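Local atomic coordinates of lipid binding protein (Grifola frondosa, PDB entry 5H0Q), a protein that binds lipids and probably recognises membrane domains rich in sphingomyelin and cholesterol. Residues V5-Q10 / I94-W99; S139-V144 / T188-T193; V63-A68 / T100-T105. All coordinates share one frame; numbering follows the deposited sequence.

From the N terminus, residues 5-10 pack against 94-99, and interaction 1 closes a long loop that takes in helices 26-35 and 41-55 and the strands from 60-68 to 84-85. Residues 63-68 lie inside that loop and pair with 100-105 beyond it, closing a helix-free span of 31 residues, so interactions 1 and 3 cross. They also touch: G97 N lies 2.7 Å from N67 O, a probable hydrogen bond. Interaction 3 pairs two strands of the mixed sheet near the middle of the chain, while interaction 1 fixes the N-terminal segment to the loop entering strand 99-105. Interaction 2 follows in series, across the chain's centre from interaction 1; it closes a 43-residue span and joins the two sheets.

Interaction 1: V5-Q10 / I94-W99; sequences VEIDEQ and IGNGQW
N96 turns its CG anti to the backbone N (chi1 -177°), bringing its amide across the flank of I7, with ND2 3.6 Å from I7 CB; I7 CG1, set beside its own backbone N, carries CD1 to the bare CA of G97, 3.8 Å away. N96 occupies the second position of a type II beta turn, G95 to Q98, and the non-helical segment leading to helix 9-13 docks against it. Two bonds join I7 to this residue. I7 N donates to N96 O at 2.8 Å, arriving from above the carbonyl plane, 38° out of it. In return N96 ND2 reaches I7 O at 2.9 Å with an almost straight N-H (177°), the acceptor lying in the plane of the amide. ND2 also bonds M29 O and OD1 accepts from G70 N, so three partners fix the amide's rotation. The same N96 O also receives a CA-H contact from E6 CA at 3.3 Å. I7 continues onto V32 and A33 of helix 26-35. The E6 carboxylate sits by G95, with CD 3.9 Å from G95 CA; its OE1 forms a salt bridge with R93 and accepts from a water that in turn accepts from N96 N. Within the turn, Q98 OE1 takes the G95 N-H at 2.8 Å, in the plane of its carbonyl and on a lone pair.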
loop_
_atom_site.group_PDB
_atom_site.type_symbol
_atom_site.label_atom_id
_atom_site.label_comp_id
_atom_site.label_asym_id
_atom_site.label_seq_id
_atom_site.Cartn_x
_atom_site.Cartn_y
_atom_site.Cartn_z
ATOM N N VAL A 5 12.522 6.587 8.569
ATOM C CA VAL A 5 12.661 6.404 10.009
ATOM C C VAL A 5 11.273 6.279 10.619
ATOM O O VAL A 5 10.324 6.954 10.194
ATOM C CB VAL A 5 13.435 7.568 10.656
ATOM C CG1 VAL A 5 13.730 7.253 12.114
ATOM C CG2 VAL A 5 14.707 7.850 9.906
ATOM N N GLU A 6 11.149 5.414 11.618
ATOM C CA GLU A 6 9.874 5.269 12.308
ATOM C C GLU A 6 9.564 6.507 13.153
ATOM O O GLU A 6 10.383 6.942 13.959
ATOM C CB GLU A 6 9.892 4.009 13.175
ATOM C CG GLU A 6 8.544 3.721 13.852
ATOM C CD GLU A 6 8.403 2.284 14.300
ATOM O OE1 GLU A 6 7.405 1.994 14.983
ATOM O OE2 GLU A 6 9.264 1.447 13.965
ATOM N N ILE A 7 8.361 7.050 12.979
ATOM C CA ILE A 7 7.929 8.280 13.626
ATOM C C ILE A 7 7.043 7.854 14.790
ATOM O O ILE A 7 5.887 7.485 14.594
ATOM C CB ILE A 7 7.206 9.208 12.648
ATOM C CG1 ILE A 7 8.197 9.633 11.547
ATOM C CG2 ILE A 7 6.652 10.417 13.362
ATOM C CD1 ILE A 7 7.565 10.418 10.444
ATOM N N ASP A 8 7.633 7.833 15.981
ATOM C CA ASP A 8 6.944 7.356 17.181
ATOM C C ASP A 8 7.026 8.410 18.276
ATOM O O ASP A 8 7.357 9.568 18.016
ATOM C CB ASP A 8 7.557 6.040 17.656
ATOM C CG ASP A 8 9.063 6.117 17.818
ATOM O OD1 ASP A 8 9.640 7.237 17.842
ATOM O OD2 ASP A 8 9.691 5.044 17.955
ATOM N N GLU A 9 6.694 8.040 19.524
ATOM C CA GLU A 9 6.663 9.057 20.569
ATOM C C GLU A 9 8.014 9.736 20.733
ATOM O O GLU A 9 8.086 10.956 20.910
ATOM C CB GLU A 9 6.216 8.445 21.913
ATOM C CG GLU A 9 6.279 9.440 23.057
ATOM C CD GLU A 9 5.802 8.873 24.394
ATOM O OE1 GLU A 9 5.253 7.761 24.380
ATOM O OE2 GLU A 9 5.989 9.563 25.419
ATOM N N GLN A 10 9.099 8.966 20.695
ATOM C CA GLN A 10 10.416 9.548 20.937
ATOM C C GLN A 10 10.803 10.540 19.845
ATOM O O GLN A 10 11.467 11.544 20.121
ATOM C CB GLN A 10 11.462 8.442 21.044
ATOM C CG GLN A 10 11.460 7.749 22.379
ATOM C CD GLN A 10 11.922 8.663 23.496
ATOM O OE1 GLN A 10 12.929 9.360 23.363
ATOM N NE2 GLN A 10 11.182 8.676 24.599
ATOM N N ILE A 94 5.578 -2.370 8.944
ATOM C CA ILE A 94 5.913 -1.052 8.429
ATOM C C ILE A 94 5.616 -0.032 9.526
ATOM O O ILE A 94 4.456 0.120 9.937
ATOM C CB ILE A 94 5.126 -0.718 7.154
ATOM C CG1 ILE A 94 5.249 -1.849 6.111
ATOM C CG2 ILE A 94 5.611 0.621 6.618
ATOM C CD1 ILE A 94 4.314 -1.709 4.987
ATOM N N GLY A 95 6.642 0.645 10.022
ATOM C CA GLY A 95 6.408 1.656 11.031
ATOM C C GLY A 95 5.723 2.883 10.466
ATOM O O GLY A 95 5.732 3.148 9.257
ATOM N N ASN A 96 5.119 3.664 11.367
ATOM C CA ASN A 96 4.615 4.959 10.979
ATOM C C ASN A 96 5.790 5.751 10.418
ATOM O O ASN A 96 6.876 5.732 10.998
ATOM C CB ASN A 96 4.016 5.639 12.208
ATOM C CG ASN A 96 3.399 6.963 11.910
ATOM O OD1 ASN A 96 2.541 7.082 11.047
ATOM N ND2 ASN A 96 3.820 7.975 12.637
ATOM N N GLY A 97 5.573 6.451 9.304
ATOM C CA GLY A 97 6.642 7.187 8.648
ATOM C C GLY A 97 7.531 6.360 7.753
ATOM O O GLY A 97 8.499 6.905 7.204
ATOM N N GLN A 98 7.250 5.079 7.582
ATOM C CA GLN A 98 8.052 4.214 6.739
ATOM C C GLN A 98 7.310 3.832 5.467
ATOM O O GLN A 98 6.078 3.834 5.404
ATOM C CB GLN A 98 8.496 2.961 7.491
ATOM C CG GLN A 98 9.401 3.326 8.646
ATOM C CD GLN A 98 10.026 2.138 9.301
ATOM O OE1 GLN A 98 9.342 1.191 9.639
ATOM N NE2 GLN A 98 11.349 2.156 9.449
ATOM N N TRP A 99 8.105 3.557 4.432
ATOM C CA TRP A 99 7.668 3.024 3.145
ATOM C C TRP A 99 8.097 1.571 2.985
ATOM O O TRP A 99 9.150 1.161 3.491
ATOM C CB TRP A 99 8.327 3.775 1.966
ATOM C CG TRP A 99 8.050 5.226 1.820
ATOM C CD1 TRP A 99 8.671 6.250 2.454
ATOM C CD2 TRP A 99 7.076 5.809 0.952
ATOM N NE1 TRP A 99 8.147 7.451 2.030
ATOM C CE2 TRP A 99 7.160 7.201 1.112
ATOM C CE3 TRP A 99 6.132 5.280 0.058
ATOM C CZ2 TRP A 99 6.350 8.081 0.404
ATOM C CZ3 TRP A 99 5.326 6.152 -0.640
ATOM C CH2 TRP A 99 5.440 7.534 -0.458
HETATM O O HOH W 1 5.072 3.157 14.135
HETATM O O HOH W 2 10.570 -0.304 11.441
#

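Interaction 2: S139-V144 / T188-T193; sequences SWDSQV and TGNETT
D141 and S142 meet N190 and its neighbours in a mainly polar contact between a loop entering a strand and a loop leaving one, at the meeting of the two sheets of a beta sandwich. Residues 139-144 lead into strand 143-150, at one border of the five-stranded antiparallel sheet, whereas 188-193 connect strands 182-188 and 193-201 of the other sheet. The touching parts run in nearly opposite directions, 154° apart, but every hydrogen bond between them uses a side chain. N190 does most of this work. It holds CG opposite the backbone N (chi1 -169°), its amide extends across the approaching loop, and OD1 accepts the S142 N-H at 2.8 Å. That donor stands above the carbonyl plane, 42° out of it. The other end of the amide gives only a weak bond, N190 ND2 to D141 OD1 at 3.4 Å. S142 projects into the facing loop: its CB lies 3.1 Å from G189 O, while OG takes a weak bond from E191 N. S142 OG is also hydrogen-bonded to N134 and R138, and N134 ND2 reaches E191 O, so N134 bridges both loops. The apolar part of the contact is T188 CG2, 4.1 Å from V144 CB, where the two side chains pass alongside, running in opposite senses. T188 OG1 donates to G189 O at 2.9 Å and accepts from a water that also donates to Q143 O at 3.0 Å.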
loop_
_atom_site.group_PDB
_atom_site.type_symbol
_atom_site.label_atom_id
_atom_site.label_comp_id
_atom_site.label_asym_id
_atom_site.label_seq_id
_atom_site.Cartn_x
_atom_site.Cartn_y
_atom_site.Cartn_z
ATOM N N SER A 139 -7.704 -2.699 -23.934
ATOM C CA SER A 139 -9.012 -2.068 -24.038
ATOM C C SER A 139 -9.519 -1.625 -22.670
ATOM O O SER A 139 -10.412 -0.769 -22.585
ATOM C CB SER A 139 -10.005 -3.030 -24.693
ATOM O OG SER A 139 -9.668 -3.258 -26.053
ATOM N N TRP A 140 -8.950 -2.167 -21.603
ATOM C CA TRP A 140 -9.314 -1.827 -20.235
ATOM C C TRP A 140 -8.168 -1.074 -19.562
ATOM O O TRP A 140 -7.029 -1.064 -20.035
ATOM C CB TRP A 140 -9.670 -3.098 -19.452
ATOM C CG TRP A 140 -10.646 -3.993 -20.173
ATOM C CD1 TRP A 140 -10.342 -5.022 -21.021
ATOM C CD2 TRP A 140 -12.079 -3.935 -20.115
ATOM N NE1 TRP A 140 -11.492 -5.608 -21.487
ATOM C CE2 TRP A 140 -12.572 -4.961 -20.951
ATOM C CE3 TRP A 140 -12.993 -3.120 -19.441
ATOM C CZ2 TRP A 140 -13.938 -5.194 -21.126
ATOM C CZ3 TRP A 140 -14.353 -3.353 -19.620
ATOM C CH2 TRP A 140 -14.808 -4.380 -20.459
ATOM N N ASP A 141 -8.480 -0.440 -18.436
ATOM C CA ASP A 141 -7.534 0.422 -17.748
ATOM C C ASP A 141 -6.977 -0.266 -16.515
ATOM O O ASP A 141 -7.616 -1.143 -15.916
ATOM C CB ASP A 141 -8.195 1.732 -17.323
ATOM C CG ASP A 141 -8.897 2.420 -18.459
ATOM O OD1 ASP A 141 -8.392 2.330 -19.594
ATOM O OD2 ASP A 141 -9.949 3.045 -18.210
ATOM N N SER A 142 -5.784 0.180 -16.122
ATOM C CA SER A 142 -5.243 -0.171 -14.815
ATOM C C SER A 142 -6.180 0.290 -13.707
ATOM O O SER A 142 -6.759 1.384 -13.774
ATOM C CB SER A 142 -3.884 0.474 -14.613
ATOM O OG SER A 142 -3.025 0.233 -15.726
ATOM N N GLN A 143 -6.282 -0.537 -12.661
ATOM C CA GLN A 143 -7.209 -0.308 -11.551
ATOM C C GLN A 143 -6.501 -0.441 -10.214
ATOM O O GLN A 143 -5.553 -1.221 -10.064
ATOM C CB GLN A 143 -8.398 -1.294 -11.590
ATOM C CG GLN A 143 -9.212 -1.241 -12.887
ATOM C CD GLN A 143 -9.862 0.106 -13.118
ATOM O OE1 GLN A 143 -10.318 0.764 -12.177
ATOM N NE2 GLN A 143 -9.926 0.521 -14.375
ATOM N N VAL A 144 -7.020 0.284 -9.212
ATOM C CA VAL A 144 -6.521 0.223 -7.845
ATOM C C VAL A 144 -7.718 0.326 -6.905
ATOM O O VAL A 144 -8.728 0.944 -7.240
ATOM C CB VAL A 144 -5.495 1.339 -7.565
ATOM C CG1 VAL A 144 -6.154 2.688 -7.637
ATOM C CG2 VAL A 144 -4.799 1.136 -6.254
ATOM N N THR A 188 -2.831 4.570 -9.196
ATOM C CA THR A 188 -2.079 3.784 -10.163
ATOM C C THR A 188 -1.936 4.592 -11.440
ATOM O O THR A 188 -2.825 5.358 -11.811
ATOM C CB THR A 188 -2.764 2.439 -10.478
ATOM O OG1 THR A 188 -1.919 1.630 -11.305
ATOM C CG2 THR A 188 -4.067 2.643 -11.154
ATOM N N GLY A 189 -0.809 4.406 -12.110
ATOM C CA GLY A 189 -0.722 4.808 -13.492
ATOM C C GLY A 189 -1.568 3.900 -14.356
ATOM O O GLY A 189 -1.926 2.790 -13.966
ATOM N N ASN A 190 -1.930 4.383 -15.538
ATOM C CA ASN A 190 -2.677 3.573 -16.491
ATOM C C ASN A 190 -1.702 3.141 -17.584
ATOM O O ASN A 190 -1.636 3.745 -18.650
ATOM C CB ASN A 190 -3.831 4.337 -17.060
ATOM C CG ASN A 190 -4.770 3.452 -17.845
ATOM O OD1 ASN A 190 -4.698 2.227 -17.750
ATOM N ND2 ASN A 190 -5.666 4.056 -18.600
ATOM N N GLU A 191 -0.953 2.078 -17.310
ATOM C CA GLU A 191 -0.000 1.542 -18.276
ATOM C C GLU A 191 0.344 0.113 -17.879
ATOM O O GLU A 191 0.058 -0.336 -16.759
ATOM C CB GLU A 191 1.254 2.415 -18.362
ATOM C CG GLU A 191 1.994 2.607 -17.054
ATOM C CD GLU A 191 3.273 3.413 -17.216
ATOM O OE1 GLU A 191 3.977 3.223 -18.232
ATOM O OE2 GLU A 191 3.580 4.238 -16.329
ATOM N N THR A 192 0.975 -0.601 -18.821
ATOM C CA THR A 192 1.261 -2.016 -18.606
ATOM C C THR A 192 2.219 -2.231 -17.444
ATOM O O THR A 192 2.090 -3.223 -16.713
ATOM C CB THR A 192 1.823 -2.669 -19.876
ATOM O OG1 THR A 192 3.008 -1.994 -20.324
ATOM C CG2 THR A 192 0.785 -2.649 -20.981
ATOM N N THR A 193 3.208 -1.352 -17.276
ATOM C CA THR A 193 4.120 -1.438 -16.134
ATOM C C THR A 193 3.884 -0.181 -15.296
ATOM O O THR A 193 4.508 0.858 -15.513
ATOM C CB THR A 193 5.588 -1.604 -16.579
ATOM O OG1 THR A 193 5.905 -0.670 -17.608
ATOM C CG2 THR A 193 5.788 -2.961 -17.144
HETATM O O HOH W 3 -2.861 -1.147 -11.470
#

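Interaction 3: V63-A68 / T100-T105; sequences VRVYNA and TVFIHT
V63 CB stands over one face of the F102 ring, 3.8 Å from its centroid and displaced toward the rim near CZ, in a CH-pi contact. The ring gets there because F102 CG lies between its backbone N and carbonyl carbon (chi1 63°), which directs the phenyl group across toward the neighbouring strand. The V63 methyls also pack on the ring by apolar contact: CG1 is 3.7 Å from F102 CZ, while CG2 rests near CE1 on the other side of the tip. Further along the same face, V65 and T100 lie side by side and point the same way, with V65 CB 3.9 Å from T100 CG2. Beneath these side chains the backbones pair as antiparallel strands, their directions 158° apart. V63 and F102 form a hydrogen-bonded pair, V63 N to F102 O at 2.8 Å and F102 N to V63 O at 3.0 Å. V65 and T100 form the next, with V65 N to T100 O at 2.9 Å and T100 N to V65 O at 3.0 Å. Between them R64 and V101 make the non-hydrogen-bonded pair, where V101 CA sends a CA-H contact to V63 O at 3.1 Å. Strand 60-68 is an inner strand of its sheet, flanked by 99-105 on one side and by the parallel strand 193-201 on the other. V65, T100 and F102 point into the interior of a beta sandwich, where they touch Y120 and I118 of strand 114-121. R64 and V101 lie on the reverse face, covered by helix 41-55. There R64 extends away from the pair, its NE in a salt bridge with E197 and its NH1 hydrogen-bonded to Q48. T100 OG1 is hydrogen-bonded to the M1 carbonyl oxygen.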
loop_
_atom_site.group_PDB
_atom_site.type_symbol
_atom_site.label_atom_id
_atom_site.label_comp_id
_atom_site.label_asym_id
_atom_site.label_seq_id
_atom_site.Cartn_x
_atom_site.Cartn_y
_atom_site.Cartn_z
ATOM N N VAL A 63 4.785 -1.196 -6.609
ATOM C CA VAL A 63 3.944 -0.692 -5.527
ATOM C C VAL A 63 4.803 -0.054 -4.461
ATOM O O VAL A 63 5.736 -0.688 -3.956
ATOM C CB VAL A 63 3.102 -1.806 -4.891
ATOM C CG1 VAL A 63 2.253 -1.219 -3.765
ATOM C CG2 VAL A 63 2.225 -2.473 -5.925
ATOM N N ARG A 64 4.493 1.197 -4.108
ATOM C CA ARG A 64 5.065 1.815 -2.916
ATOM C C ARG A 64 3.937 2.054 -1.917
ATOM O O ARG A 64 2.844 2.484 -2.293
ATOM C CB ARG A 64 5.805 3.105 -3.235
ATOM C CG ARG A 64 5.000 4.273 -3.788
ATOM C CD ARG A 64 5.915 5.504 -3.961
ATOM N NE ARG A 64 5.168 6.699 -4.335
ATOM C CZ ARG A 64 5.002 7.164 -5.563
ATOM N NH1 ARG A 64 5.576 6.574 -6.608
ATOM N NH2 ARG A 64 4.259 8.248 -5.740
ATOM N N VAL A 65 4.228 1.832 -0.640
ATOM C CA VAL A 65 3.243 1.916 0.445
ATOM C C VAL A 65 3.813 2.827 1.513
ATOM O O VAL A 65 4.917 2.567 1.995
ATOM C CB VAL A 65 2.974 0.529 1.048
ATOM C CG1 VAL A 65 1.983 0.645 2.194
ATOM C CG2 VAL A 65 2.536 -0.444 -0.011
ATOM N N TYR A 66 3.054 3.856 1.927
ATOM C CA TYR A 66 3.476 4.764 2.987
ATOM C C TYR A 66 2.497 4.639 4.145
ATOM O O TYR A 66 1.290 4.830 3.959
ATOM C CB TYR A 66 3.542 6.230 2.537
ATOM C CG TYR A 66 4.177 7.136 3.547
ATOM C CD1 TYR A 66 5.476 6.920 3.970
ATOM C CD2 TYR A 66 3.471 8.206 4.101
ATOM C CE1 TYR A 66 6.081 7.771 4.881
ATOM C CE2 TYR A 66 4.070 9.049 5.012
ATOM C CZ TYR A 66 5.357 8.817 5.405
ATOM O OH TYR A 66 5.980 9.646 6.285
ATOM N N ASN A 67 3.021 4.364 5.333
ATOM C CA ASN A 67 2.209 4.267 6.551
ATOM C C ASN A 67 2.301 5.575 7.316
ATOM O O ASN A 67 3.344 5.888 7.895
ATOM C CB ASN A 67 2.669 3.100 7.412
ATOM C CG ASN A 67 1.916 3.035 8.739
ATOM O OD1 ASN A 67 0.884 3.671 8.888
ATOM N ND2 ASN A 67 2.467 2.322 9.699
ATOM N N ALA A 68 1.205 6.342 7.309
ATOM C CA ALA A 68 1.060 7.561 8.097
ATOM C C ALA A 68 -0.103 7.441 9.082
ATOM O O ALA A 68 -0.760 8.437 9.366
ATOM C CB ALA A 68 0.856 8.771 7.185
ATOM N N THR A 100 7.314 0.800 2.222
ATOM C CA THR A 100 7.853 -0.391 1.600
ATOM C C THR A 100 7.544 -0.369 0.106
ATOM O O THR A 100 6.672 0.366 -0.366
ATOM C CB THR A 100 7.336 -1.656 2.261
ATOM O OG1 THR A 100 8.131 -2.757 1.826
ATOM C CG2 THR A 100 5.868 -1.908 1.949
ATOM N N VAL A 101 8.311 -1.155 -0.645
ATOM C CA VAL A 101 8.195 -1.223 -2.096
ATOM C C VAL A 101 8.270 -2.679 -2.508
ATOM O O VAL A 101 9.107 -3.436 -2.007
ATOM C CB VAL A 101 9.307 -0.415 -2.797
ATOM C CG1 VAL A 101 9.196 -0.557 -4.313
ATOM C CG2 VAL A 101 9.216 1.043 -2.379
ATOM N N PHE A 102 7.425 -3.067 -3.453
ATOM C CA PHE A 102 7.519 -4.402 -4.012
ATOM C C PHE A 102 6.960 -4.394 -5.423
ATOM O O PHE A 102 6.278 -3.454 -5.840
ATOM C CB PHE A 102 6.777 -5.426 -3.135
ATOM C CG PHE A 102 5.281 -5.189 -3.026
ATOM C CD1 PHE A 102 4.409 -5.730 -3.953
ATOM C CD2 PHE A 102 4.754 -4.453 -1.985
ATOM C CE1 PHE A 102 3.040 -5.512 -3.861
ATOM C CE2 PHE A 102 3.390 -4.253 -1.871
ATOM C CZ PHE A 102 2.535 -4.783 -2.818
ATOM N N ILE A 103 7.267 -5.457 -6.159
ATOM C CA ILE A 103 6.724 -5.657 -7.487
ATOM C C ILE A 103 5.758 -6.833 -7.457
ATOM O O ILE A 103 5.933 -7.800 -6.718
ATOM C CB ILE A 103 7.855 -5.862 -8.527
ATOM C CG1 ILE A 103 7.282 -5.933 -9.944
ATOM C CG2 ILE A 103 8.657 -7.111 -8.247
ATOM C CD1 ILE A 103 8.328 -5.944 -11.041
ATOM N N HIS A 104 4.740 -6.740 -8.286
ATOM C CA HIS A 104 3.882 -7.873 -8.601
ATOM C C HIS A 104 3.750 -7.914 -10.111
ATOM O O HIS A 104 3.503 -6.877 -10.728
ATOM C CB HIS A 104 2.510 -7.724 -7.928
ATOM C CG HIS A 104 1.715 -8.983 -7.920
ATOM N ND1 HIS A 104 0.862 -9.334 -8.942
ATOM C CD2 HIS A 104 1.634 -9.983 -7.003
ATOM C CE1 HIS A 104 0.275 -10.484 -8.649
ATOM N NE2 HIS A 104 0.735 -10.903 -7.484
ATOM N N THR A 105 3.928 -9.085 -10.705
ATOM C CA THR A 105 3.963 -9.196 -12.156
ATOM C C THR A 105 2.994 -10.257 -12.635
ATOM O O THR A 105 2.564 -11.124 -11.879
ATOM C CB THR A 105 5.358 -9.573 -12.685
ATOM O OG1 THR A 105 5.618 -10.965 -12.454
ATOM C CG2 THR A 105 6.422 -8.760 -12.021
#